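PDB 3VR0: proteasome assembly chaperone family protein from Pyrococcus furiosus, which acts as an activator of the archaeal proteasome and is homologous to proteasome assembly chaperones. Local coordinates for residues 208-213 with 232-237; 50-55 with 226-231; 135-140 with 165-170; 33-38 with 194-199. One frame throughout, in Å; residues are numbered along the deposited sequence.

Contact 1 (208-213 with 232-237); sequences ISLLGE and TKILGL
T232 O lies two residues before I234, the helix residue that meets I208 and L210, and it gathers the backbone N-H groups of the turn that follows. L237 N binds T232 O at 3.1 Å; L235 N and G236 N add weak bonds. Together with a weak bond from G236 N to K233 O, this is a Schellman motif, and it ends helix 221-235. G236 is the C-prime residue and takes positive phi, 83°. The helix packs on one face of the large mixed sheet of this alpha/beta domain, and its last turn comes over strand 206-214. The backbones stay well apart, with CA of I208 and CA of I234 separated by 10.5 Å. Side chains bridge the distance. I208 and L210 are two apart on the strand, so both point to the helix. The intervening S209 points to the other face of the sheet. I234 holds CG1 anti to its carbonyl carbon (chi1 -75°), and the chain runs on extended (chi2 162°), which carries CD1 out to the strand. All three touching residues are buried and their contacts are purely apolar. Y168 of helix 164-172 packs on both I208 and I234. L172 also lies against I234, while V155 and A157 of the next strand pack on L210. The I208 contact is loose, with I208 CD1 4.5 Å from I234 CD1. L210 and I234 meet tip to tip, CD1 of L210 lying 4.1 Å from CD1 of I234.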
loop_
_atom_site.group_PDB
_atom_site.type_symbol
_atom_site.label_atom_id
_atom_site.label_comp_id
_atom_site.label_asym_id
_atom_site.label_seq_id
_atom_site.Cartn_x
_atom_site.Cartn_y
_atom_site.Cartn_z
ATOM N N ILE C 208 7.598 28.269 -10.275
ATOM C CA ILE C 208 9.021 28.110 -10.084
ATOM C C ILE C 208 9.239 27.369 -8.773
ATOM O O ILE C 208 8.503 27.564 -7.828
ATOM C CB ILE C 208 9.747 29.539 -10.037
ATOM C CG1 ILE C 208 11.240 29.390 -9.908
ATOM C CG2 ILE C 208 9.136 30.458 -8.893
ATOM C CD1 ILE C 208 12.054 30.742 -10.367
ATOM N N SER C 209 10.244 26.502 -8.765
ATOM C CA SER C 209 10.710 25.827 -7.618
ATOM C C SER C 209 12.011 26.484 -7.173
ATOM O O SER C 209 12.930 26.656 -7.959
ATOM C CB SER C 209 11.075 24.378 -8.023
ATOM O OG SER C 209 11.877 23.827 -6.979
ATOM N N LEU C 210 12.146 26.789 -5.900
ATOM C CA LEU C 210 13.392 27.303 -5.418
ATOM C C LEU C 210 13.808 26.434 -4.258
ATOM O O LEU C 210 13.108 26.370 -3.258
ATOM C CB LEU C 210 13.231 28.770 -4.966
ATOM C CG LEU C 210 12.834 29.680 -6.110
ATOM C CD1 LEU C 210 12.284 31.047 -5.585
ATOM C CD2 LEU C 210 14.022 29.894 -7.028
ATOM N N LEU C 211 14.944 25.755 -4.413
ATOM C CA LEU C 211 15.434 24.848 -3.394
ATOM C C LEU C 211 16.826 25.260 -2.941
ATOM O O LEU C 211 17.704 25.515 -3.764
ATOM C CB LEU C 211 15.484 23.397 -3.926
ATOM C CG LEU C 211 14.209 22.703 -4.421
ATOM C CD1 LEU C 211 14.568 21.334 -4.936
ATOM C CD2 LEU C 211 13.253 22.554 -3.274
ATOM N N GLY C 212 17.021 25.283 -1.631
ATOM C CA GLY C 212 18.255 25.706 -1.067
ATOM C C GLY C 212 19.108 24.539 -0.618
ATOM O O GLY C 212 18.609 23.574 -0.021
ATOM N N GLU C 213 20.411 24.671 -0.862
ATOM C CA GLU C 213 21.385 23.692 -0.406
ATOM C C GLU C 213 21.378 23.608 1.093
ATOM O O GLU C 213 21.403 24.611 1.780
ATOM C CB GLU C 213 22.791 24.028 -0.908
ATOM C CG GLU C 213 22.975 23.779 -2.375
ATOM C CD GLU C 213 24.314 24.304 -2.890
ATOM O OE1 GLU C 213 24.880 25.241 -2.247
ATOM O OE2 GLU C 213 24.784 23.796 -3.939
ATOM N N THR C 232 10.915 36.534 -1.592
ATOM C CA THR C 232 10.515 37.931 -1.338
ATOM C C THR C 232 11.061 38.888 -2.401
ATOM O O THR C 232 10.357 39.774 -2.909
ATOM C CB THR C 232 10.876 38.417 0.041
ATOM O OG1 THR C 232 12.286 38.263 0.258
ATOM C CG2 THR C 232 10.059 37.664 1.112
ATOM N N LYS C 233 12.277 38.631 -2.859
ATOM C CA LYS C 233 12.788 39.430 -3.974
ATOM C C LYS C 233 11.928 39.322 -5.236
ATOM O O LYS C 233 11.620 40.340 -5.873
ATOM C CB LYS C 233 14.272 39.104 -4.225
ATOM C CG LYS C 233 14.782 39.265 -5.638
ATOM C CD LYS C 233 14.655 40.689 -6.174
ATOM C CE LYS C 233 15.635 41.643 -5.565
ATOM N NZ LYS C 233 16.134 42.515 -6.694
ATOM N N ILE C 234 11.518 38.113 -5.621
ATOM C CA ILE C 234 10.580 37.996 -6.753
ATOM C C ILE C 234 9.230 38.721 -6.510
ATOM O O ILE C 234 8.588 39.179 -7.451
ATOM C CB ILE C 234 10.335 36.496 -7.117
ATOM C CG1 ILE C 234 11.541 35.927 -7.852
ATOM C CG2 ILE C 234 9.135 36.315 -7.973
ATOM C CD1 ILE C 234 11.608 34.418 -7.885
ATOM N N LEU C 235 8.789 38.745 -5.254
ATOM C CA LEU C 235 7.495 39.300 -4.900
ATOM C C LEU C 235 7.506 40.838 -4.784
ATOM O O LEU C 235 6.442 41.469 -4.841
ATOM C CB LEU C 235 6.994 38.665 -3.597
ATOM C CG LEU C 235 6.688 37.154 -3.597
ATOM C CD1 LEU C 235 6.223 36.780 -2.220
ATOM C CD2 LEU C 235 5.645 36.790 -4.650
ATOM N N GLY C 236 8.697 41.433 -4.640
ATOM C CA GLY C 236 8.837 42.880 -4.450
ATOM C C GLY C 236 8.637 43.258 -2.997
ATOM O O GLY C 236 8.224 44.371 -2.686
ATOM N N LEU C 237 8.935 42.346 -2.084
ATOM C CA LEU C 237 8.685 42.618 -0.672
ATOM C C LEU C 237 9.984 42.663 0.060
ATOM O O LEU C 237 10.931 41.981 -0.327
ATOM C CB LEU C 237 7.835 41.512 -0.039
ATOM C CG LEU C 237 6.445 41.335 -0.637
ATOM C CD1 LEU C 237 5.928 39.986 -0.215
ATOM C CD2 LEU C 237 5.484 42.498 -0.247
#

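Contact 2 (50-55 with 226-231); sequences AEHLIQ and AVLSAV
A helix-to-helix contact joins 45-57 and 221-235, with L228 of one set against H52 and L53 of the other. The backbones come fairly near, CA of L53 being 7.8 Å from CA of L228. L228 uses both branches of its fork. L228 CD2 meets the edge of the imidazole in the plane of the ring, 3.7 Å from H52 CD2. The same methyl, L228 CD2, is 4.2 Å from CB of H52. L228 CD1 goes to the other neighbour and packs 4.1 Å from CB of L53. In L228, CG is anti to the backbone N (chi1 -173°), which aims the fork at helix 45-57. The histidine and leucine side chains cross at about a right angle. Both helices lie on the same face of the mixed sheet, in the helical layer of the alpha/beta domain. Beneath them, M141 of strand 137-145 packs on A50, V227 and V231, and I104 of strand 102-107 packs on L53. The polar end of the imidazole has its partner beyond the two helices: H52 NE2 is hydrogen-bonded to D240 O, which ties the ring to the connection between helix 221-235 and helix 242-256. M241 in this connection touches both H52 and L228.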
loop_
_atom_site.group_PDB
_atom_site.type_symbol
_atom_site.label_atom_id
_atom_site.label_comp_id
_atom_site.label_asym_id
_atom_site.label_seq_id
_atom_site.Cartn_x
_atom_site.Cartn_y
_atom_site.Cartn_z
ATOM N N ALA C 50 8.333 29.498 4.967
ATOM C CA ALA C 50 6.910 29.855 4.919
ATOM C C ALA C 50 6.392 30.412 6.231
ATOM O O ALA C 50 5.650 31.402 6.219
ATOM C CB ALA C 50 6.018 28.678 4.440
ATOM N N GLU C 51 6.788 29.800 7.352
ATOM C CA GLU C 51 6.360 30.276 8.673
ATOM C C GLU C 51 6.866 31.688 8.958
ATOM O O GLU C 51 6.149 32.516 9.543
ATOM C CB GLU C 51 6.810 29.365 9.783
ATOM C CG GLU C 51 6.034 28.044 9.838
ATOM C CD GLU C 51 6.583 27.142 10.917
ATOM O OE1 GLU C 51 7.797 27.221 11.203
ATOM O OE2 GLU C 51 5.803 26.387 11.518
ATOM N N HIS C 52 8.088 31.964 8.532
ATOM C CA HIS C 52 8.642 33.276 8.738
ATOM C C HIS C 52 7.882 34.271 7.883
ATOM O O HIS C 52 7.607 35.385 8.318
ATOM C CB HIS C 52 10.131 33.338 8.399
ATOM C CG HIS C 52 10.754 34.634 8.792
ATOM N ND1 HIS C 52 10.706 35.114 10.086
ATOM C CD2 HIS C 52 11.399 35.574 8.066
ATOM C CE1 HIS C 52 11.309 36.289 10.142
ATOM N NE2 HIS C 52 11.752 36.584 8.933
ATOM N N LEU C 53 7.537 33.860 6.665
ATOM C CA LEU C 53 6.770 34.722 5.790
ATOM C C LEU C 53 5.362 34.957 6.356
ATOM O O LEU C 53 4.900 36.090 6.387
ATOM C CB LEU C 53 6.753 34.213 4.357
ATOM C CG LEU C 53 6.067 35.055 3.284
ATOM C CD1 LEU C 53 6.802 36.408 3.009
ATOM C CD2 LEU C 53 5.999 34.198 2.020
ATOM N N ILE C 54 4.706 33.911 6.838
ATOM C CA ILE C 54 3.420 34.068 7.508
ATOM C C ILE C 54 3.518 35.162 8.578
ATOM O O ILE C 54 2.698 36.095 8.597
ATOM C CB ILE C 54 2.916 32.764 8.212
ATOM C CG1 ILE C 54 2.792 31.556 7.251
ATOM C CG2 ILE C 54 1.656 33.008 9.018
ATOM C CD1 ILE C 54 2.037 31.779 6.157
ATOM N N GLN C 55 4.486 34.989 9.483
ATOM C CA GLN C 55 4.662 35.881 10.650
ATOM C C GLN C 55 4.931 37.318 10.297
ATOM O O GLN C 55 4.290 38.184 10.831
ATOM C CB GLN C 55 5.762 35.400 11.598
ATOM C CG GLN C 55 5.425 34.125 12.307
ATOM C CD GLN C 55 4.109 34.236 13.077
ATOM O OE1 GLN C 55 3.153 33.483 12.806
ATOM N NE2 GLN C 55 4.043 35.190 14.038
ATOM N N ALA C 226 17.973 32.167 2.818
ATOM C CA ALA C 226 18.375 32.353 1.436
ATOM C C ALA C 226 17.236 32.112 0.460
ATOM O O ALA C 226 17.070 32.847 -0.522
ATOM C CB ALA C 226 19.531 31.452 1.112
ATOM N N VAL C 227 16.459 31.056 0.703
ATOM C CA VAL C 227 15.322 30.748 -0.187
ATOM C C VAL C 227 14.297 31.892 -0.111
ATOM O O VAL C 227 13.791 32.357 -1.122
ATOM C CB VAL C 227 14.668 29.385 0.205
ATOM C CG1 VAL C 227 13.313 29.213 -0.476
ATOM C CG2 VAL C 227 15.625 28.207 -0.163
ATOM N N LEU C 228 14.017 32.327 1.101
ATOM C CA LEU C 228 12.996 33.337 1.345
ATOM C C LEU C 228 13.411 34.735 0.841
ATOM O O LEU C 228 12.531 35.542 0.477
ATOM C CB LEU C 228 12.653 33.406 2.831
ATOM C CG LEU C 228 11.463 34.338 3.051
ATOM C CD1 LEU C 228 10.225 33.831 2.232
ATOM C CD2 LEU C 228 11.183 34.440 4.504
ATOM N N SER C 229 14.734 35.011 0.831
ATOM C CA SER C 229 15.284 36.210 0.171
ATOM C C SER C 229 15.041 36.162 -1.332
ATOM O O SER C 229 14.707 37.181 -1.984
ATOM C CB SER C 229 16.801 36.352 0.456
ATOM O OG SER C 229 17.026 36.430 1.856
ATOM N N ALA C 230 15.205 34.974 -1.911
ATOM C CA ALA C 230 14.949 34.880 -3.341
ATOM C C ALA C 230 13.460 35.079 -3.620
ATOM O O ALA C 230 13.101 35.817 -4.529
ATOM C CB ALA C 230 15.449 33.564 -3.920
ATOM N N VAL C 231 12.600 34.410 -2.845
ATOM C CA VAL C 231 11.151 34.512 -3.039
ATOM C C VAL C 231 10.640 35.963 -2.766
ATOM O O VAL C 231 10.020 36.539 -3.625
ATOM C CB VAL C 231 10.406 33.546 -2.122
ATOM C CG1 VAL C 231 8.866 33.847 -2.165
ATOM C CG2 VAL C 231 10.747 32.101 -2.456
#

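Contact 3 (135-140 with 165-170); sequences TREIIT and IEYYKS
E137 and Y168 come from opposite directions and meet in a short hydrogen bond. Y168 OH donates to E137 OE2 at 2.6 Å. The hydroxyl arrives from above the carboxylate plane, 35° out of it, and the carboxylate and ring planes are 63° apart. This is the tight, buried part of the contact. The E137 chain leaves the strand with CG anti to the backbone N (chi1 -168°) and stays extended, and this length lets the carboxylate span the gap to the helix. Y167 marks the looser side. It is partly exposed, and Y167 CE2 comes only within 4.1 Å of E137 OE2. Two waters fill in here. One donates to E137 OE2 at 2.8 Å and is hydrogen-bonded to Y167 OH. The other donates to E137 OE1 at 2.6 Å and lies 3.1 Å from Y167 OH. OE2 thus takes a direct bond and a water bond, while OE1 also has a salt bridge to R100. The two tyrosines brace each other. The edge of the Y167 ring lies over the centre of the Y168 face, with Y167 CD2 3.7 Å above that plane. With an alanine here in place of E137, the Y168 hydroxyl is likely to lose its acceptor, and both waters and R100 their carboxylate. Strand 137-145 runs between strands 34-37 and 206-214 of the sheet, and its I139 packs on V231 and L235 of helix 221-235. Helix 164-172 lies beside that helix on the same face, toward the 206-214 side, and E137 reaches across to it.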
loop_
_atom_site.group_PDB
_atom_site.type_symbol
_atom_site.label_atom_id
_atom_site.label_comp_id
_atom_site.label_asym_id
_atom_site.label_seq_id
_atom_site.Cartn_x
_atom_site.Cartn_y
_atom_site.Cartn_z
ATOM N N THR C 135 -5.981 31.502 -8.665
ATOM C CA THR C 135 -4.521 31.223 -8.694
ATOM C C THR C 135 -4.056 30.569 -9.991
ATOM O O THR C 135 -4.680 29.596 -10.465
ATOM C CB THR C 135 -4.110 30.279 -7.577
ATOM O OG1 THR C 135 -4.637 30.773 -6.347
ATOM C CG2 THR C 135 -2.562 30.153 -7.483
ATOM N N ARG C 136 -2.991 31.129 -10.569
ATOM C CA ARG C 136 -2.385 30.601 -11.800
ATOM C C ARG C 136 -0.949 30.248 -11.524
ATOM O O ARG C 136 -0.391 29.403 -12.187
ATOM C CB ARG C 136 -2.413 31.651 -12.951
ATOM C CG ARG C 136 -3.867 32.106 -13.371
ATOM C CD ARG C 136 -3.855 33.366 -14.299
ATOM N NE ARG C 136 -3.086 34.460 -13.672
ATOM C CZ ARG C 136 -2.034 35.060 -14.233
ATOM N NH1 ARG C 136 -1.665 34.723 -15.484
ATOM N NH2 ARG C 136 -1.373 36.006 -13.555
ATOM N N GLU C 137 -0.350 30.934 -10.549
ATOM C CA GLU C 137 1.087 31.013 -10.424
ATOM C C GLU C 137 1.497 30.446 -9.064
ATOM O O GLU C 137 0.869 30.754 -8.043
ATOM C CB GLU C 137 1.566 32.475 -10.523
ATOM C CG GLU C 137 3.109 32.570 -10.692
ATOM C CD GLU C 137 3.633 34.023 -10.945
ATOM O OE1 GLU C 137 2.812 34.893 -11.269
ATOM O OE2 GLU C 137 4.852 34.277 -10.761
ATOM N N ILE C 138 2.556 29.638 -9.063
ATOM C CA ILE C 138 2.946 28.862 -7.886
ATOM C C ILE C 138 4.411 29.050 -7.604
ATOM O O ILE C 138 5.196 28.975 -8.515
ATOM C CB ILE C 138 2.704 27.367 -8.148
ATOM C CG1 ILE C 138 1.240 27.092 -8.424
ATOM C CG2 ILE C 138 3.124 26.510 -6.974
ATOM C CD1 ILE C 138 0.966 25.740 -9.235
ATOM N N ILE C 139 4.799 29.230 -6.344
ATOM C CA ILE C 139 6.206 29.232 -6.015
ATOM C C ILE C 139 6.399 28.175 -4.939
ATOM O O ILE C 139 5.737 28.228 -3.923
ATOM C CB ILE C 139 6.628 30.629 -5.455
ATOM C CG1 ILE C 139 6.426 31.728 -6.529
ATOM C CG2 ILE C 139 8.072 30.579 -5.024
ATOM C CD1 ILE C 139 6.845 33.157 -6.003
ATOM N N THR C 140 7.274 27.186 -5.153
ATOM C CA THR C 140 7.511 26.208 -4.076
ATOM C C THR C 140 8.899 26.415 -3.469
ATOM O O THR C 140 9.829 26.767 -4.148
ATOM C CB THR C 140 7.344 24.751 -4.567
ATOM O OG1 THR C 140 8.297 24.518 -5.570
ATOM C CG2 THR C 140 5.943 24.521 -5.231
ATOM N N ILE C 165 12.040 31.495 -17.475
ATOM C CA ILE C 165 13.403 31.667 -16.939
ATOM C C ILE C 165 13.808 33.154 -16.906
ATOM O O ILE C 165 14.309 33.644 -15.886
ATOM C CB ILE C 165 14.467 30.869 -17.679
ATOM C CG1 ILE C 165 14.266 29.371 -17.425
ATOM C CG2 ILE C 165 15.851 31.279 -17.151
ATOM C CD1 ILE C 165 15.157 28.455 -18.275
ATOM N N GLU C 166 13.543 33.878 -17.987
ATOM C CA GLU C 166 13.989 35.274 -18.013
ATOM C C GLU C 166 13.000 36.196 -17.280
ATOM O O GLU C 166 13.401 37.215 -16.663
ATOM C CB GLU C 166 14.344 35.736 -19.419
ATOM C CG GLU C 166 13.196 36.012 -20.379
ATOM C CD GLU C 166 13.662 36.930 -21.523
ATOM O OE1 GLU C 166 14.811 37.448 -21.431
ATOM O OE2 GLU C 166 12.897 37.134 -22.505
ATOM N N TYR C 167 11.735 35.762 -17.258
ATOM C CA TYR C 167 10.743 36.404 -16.407
ATOM C C TYR C 167 11.269 36.439 -14.991
ATOM O O TYR C 167 11.426 37.518 -14.427
ATOM C CB TYR C 167 9.359 35.731 -16.488
ATOM C CG TYR C 167 8.349 36.356 -15.558
ATOM C CD1 TYR C 167 7.738 37.599 -15.869
ATOM C CD2 TYR C 167 8.010 35.738 -14.357
ATOM C CE1 TYR C 167 6.816 38.190 -15.004
ATOM C CE2 TYR C 167 7.082 36.322 -13.485
ATOM C CZ TYR C 167 6.490 37.548 -13.820
ATOM O OH TYR C 167 5.591 38.115 -12.942
ATOM N N TYR C 168 11.587 35.276 -14.418
ATOM C CA TYR C 168 12.028 35.273 -13.030
ATOM C C TYR C 168 13.435 35.795 -12.885
ATOM O O TYR C 168 13.786 36.318 -11.840
ATOM C CB TYR C 168 11.892 33.900 -12.350
ATOM C CG TYR C 168 10.462 33.501 -12.155
ATOM C CD1 TYR C 168 9.884 32.522 -12.947
ATOM C CD2 TYR C 168 9.680 34.124 -11.196
ATOM C CE1 TYR C 168 8.563 32.175 -12.795
ATOM C CE2 TYR C 168 8.370 33.807 -11.039
ATOM C CZ TYR C 168 7.809 32.830 -11.832
ATOM O OH TYR C 168 6.508 32.500 -11.652
ATOM N N LYS C 169 14.252 35.624 -13.918
ATOM C CA LYS C 169 15.619 36.201 -13.872
ATOM C C LYS C 169 15.566 37.697 -13.675
ATOM O O LYS C 169 16.280 38.205 -12.847
ATOM C CB LYS C 169 16.435 35.883 -15.118
ATOM C CG LYS C 169 17.372 34.692 -14.939
ATOM C CD LYS C 169 18.106 34.370 -16.249
ATOM C CE LYS C 169 18.987 33.144 -16.113
ATOM N NZ LYS C 169 19.194 32.516 -17.460
ATOM N N SER C 170 14.683 38.371 -14.411
ATOM C CA SER C 170 14.485 39.834 -14.298
ATOM C C SER C 170 14.142 40.219 -12.879
ATOM O O SER C 170 14.791 41.091 -12.293
ATOM C CB SER C 170 13.346 40.305 -15.186
ATOM O OG SER C 170 13.540 39.864 -16.500
HETATM O O HOH W 1 5.438 37.006 -10.638
HETATM O O HOH W 2 3.115 36.320 -13.473
#

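Contact 4 (33-38 with 194-199); sequences PIFIEG and GLLLGI
This is a buried apolar contact of helix on strand, in which L196 of helix 192-202 presses on F35 and E37 of the central strand 34-37. One methyl does most of the touching. L196 CD1 lies 3.7 Å from E37 CB and equally near E37 CG. L196 CD1 is also 3.9 Å from F35 CE2. L196 CD2 adds a more distant touch, 4.2 Å from F35 CE2. The phenylalanine and leucine side chains stand at about a right angle, while E37 and L196 cross obliquely. F35 and E37 alternate with I36, so both point to this helix and I36 points to the opposite face of the sheet. There I36 meets L53 and L235, which belong to the helices of the other layer. The sheet is thus covered on both faces, an alpha/beta/alpha sandwich. E37 offers only its aliphatic stem to L196. Its chain bends at chi2 (-87°), and the carboxylate is bonded elsewhere, with OE2 accepting from L39 N just past the strand and a gold ion bound about 6 Å from the E37 side chain. Helix 192-202 also meets a second subunit: L195 packs on Q73, L197 on V82 and I199 on L84 of that chain.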
loop_
_atom_site.group_PDB
_atom_site.type_symbol
_atom_site.label_atom_id
_atom_site.label_comp_id
_atom_site.label_asym_id
_atom_site.label_seq_id
_atom_site.Cartn_x
_atom_site.Cartn_y
_atom_site.Cartn_z
ATOM N N PRO C 33 -3.977 35.381 -6.784
ATOM C CA PRO C 33 -2.846 35.328 -5.883
ATOM C C PRO C 33 -1.727 34.406 -6.376
ATOM O O PRO C 33 -1.907 33.598 -7.328
ATOM C CB PRO C 33 -3.460 34.806 -4.596
ATOM C CG PRO C 33 -4.649 33.980 -5.057
ATOM C CD PRO C 33 -5.131 34.591 -6.294
ATOM N N ILE C 34 -0.556 34.548 -5.778
ATOM C CA ILE C 34 0.502 33.587 -6.029
ATOM C C ILE C 34 0.362 32.580 -4.892
ATOM O O ILE C 34 0.170 32.984 -3.734
ATOM C CB ILE C 34 1.907 34.252 -6.091
ATOM C CG1 ILE C 34 2.026 35.158 -7.356
ATOM C CG2 ILE C 34 3.042 33.177 -6.071
ATOM C CD1 ILE C 34 3.246 36.086 -7.361
ATOM N N PHE C 35 0.398 31.286 -5.242
ATOM C CA PHE C 35 0.385 30.202 -4.259
ATOM C C PHE C 35 1.796 29.835 -3.812
ATOM O O PHE C 35 2.593 29.355 -4.593
ATOM C CB PHE C 35 -0.323 28.991 -4.907
ATOM C CG PHE C 35 -0.487 27.780 -4.008
ATOM C CD1 PHE C 35 -0.627 27.908 -2.648
ATOM C CD2 PHE C 35 -0.584 26.484 -4.577
ATOM C CE1 PHE C 35 -0.802 26.789 -1.827
ATOM C CE2 PHE C 35 -0.750 25.357 -3.748
ATOM C CZ PHE C 35 -0.859 25.507 -2.389
ATOM N N ILE C 36 2.095 29.979 -2.544
ATOM C CA ILE C 36 3.402 29.677 -2.059
ATOM C C ILE C 36 3.393 28.457 -1.135
ATOM O O ILE C 36 2.589 28.406 -0.186
ATOM C CB ILE C 36 3.990 30.855 -1.259
ATOM C CG1 ILE C 36 4.011 32.123 -2.122
ATOM C CG2 ILE C 36 5.472 30.555 -0.827
ATOM C CD1 ILE C 36 4.572 33.295 -1.375
ATOM N N GLU C 37 4.308 27.495 -1.398
ATOM C CA GLU C 37 4.338 26.219 -0.626
ATOM C C GLU C 37 5.606 26.048 0.205
ATOM O O GLU C 37 6.720 26.113 -0.324
ATOM C CB GLU C 37 4.132 25.003 -1.529
ATOM C CG GLU C 37 4.324 23.645 -0.789
ATOM C CD GLU C 37 5.773 23.178 -0.782
ATOM O OE1 GLU C 37 6.501 23.551 -1.704
ATOM O OE2 GLU C 37 6.228 22.496 0.166
ATOM N N GLY C 38 5.417 25.848 1.496
ATOM C CA GLY C 38 6.502 25.526 2.423
ATOM C C GLY C 38 6.076 24.435 3.397
ATOM O O GLY C 38 5.894 24.668 4.591
ATOM N N GLY C 194 7.530 19.544 -5.738
ATOM C CA GLY C 194 7.525 19.142 -7.131
ATOM C C GLY C 194 6.142 18.945 -7.701
ATOM O O GLY C 194 5.850 19.470 -8.764
ATOM N N LEU C 195 5.296 18.137 -7.045
ATOM C CA LEU C 195 3.984 17.790 -7.637
ATOM C C LEU C 195 3.078 19.005 -7.883
ATOM O O LEU C 195 2.359 19.040 -8.898
ATOM C CB LEU C 195 3.214 16.814 -6.737
ATOM C CG LEU C 195 3.744 15.377 -6.616
ATOM C CD1 LEU C 195 2.674 14.487 -6.062
ATOM C CD2 LEU C 195 4.269 14.881 -8.012
ATOM N N LEU C 196 3.119 20.006 -6.978
ATOM C CA LEU C 196 2.276 21.222 -7.228
ATOM C C LEU C 196 2.574 21.817 -8.564
ATOM O O LEU C 196 1.657 22.220 -9.283
ATOM C CB LEU C 196 2.415 22.266 -6.120
ATOM C CG LEU C 196 1.845 21.742 -4.792
ATOM C CD1 LEU C 196 2.164 22.722 -3.618
ATOM C CD2 LEU C 196 0.360 21.495 -4.893
ATOM N N LEU C 197 3.853 21.867 -8.916
ATOM C CA LEU C 197 4.220 22.457 -10.220
ATOM C C LEU C 197 3.899 21.484 -11.350
ATOM O O LEU C 197 3.335 21.884 -12.399
ATOM C CB LEU C 197 5.710 22.822 -10.259
ATOM C CG LEU C 197 6.119 23.888 -9.229
ATOM C CD1 LEU C 197 7.617 24.036 -9.255
ATOM C CD2 LEU C 197 5.443 25.261 -9.539
ATOM N N GLY C 198 4.237 20.203 -11.136
ATOM C CA GLY C 198 4.016 19.192 -12.224
ATOM C C GLY C 198 2.566 19.030 -12.578
ATOM O O GLY C 198 2.190 19.032 -13.736
ATOM N N ILE C 199 1.731 18.915 -11.549
ATOM C CA ILE C 199 0.296 18.809 -11.765
ATOM C C ILE C 199 -0.252 20.148 -12.181
ATOM O O ILE C 199 -1.114 20.229 -13.070
ATOM C CB ILE C 199 -0.441 18.297 -10.502
ATOM C CG1 ILE C 199 0.114 16.904 -10.079
ATOM C CG2 ILE C 199 -1.957 18.197 -10.796
ATOM C CD1 ILE C 199 -0.259 16.505 -8.654
#

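From the N terminus, strand 34-37 opens contact 4 and helix 45-57 opens contact 2. Contact 3 then opens and closes within both spans, joining strand 137-145 to helix 164-172. Contact 4 closes at 194-199. Contact 1 opens at 208-213, after contacts 3 and 4 have closed. Contact 2 closes at 226-231 and contact 1 at 232-237, so contact 2 crosses both contact 4 and contact 1. Strands 34-37, 137-145 and 206-214 are neighbours in one sheet and carry contacts 4, 3 and 1. Contact 4 secures one face of it. Contacts 1 and 3 secure the other, and contact 2 joins two helices there. Helix 221-235 serves contacts 1 and 2.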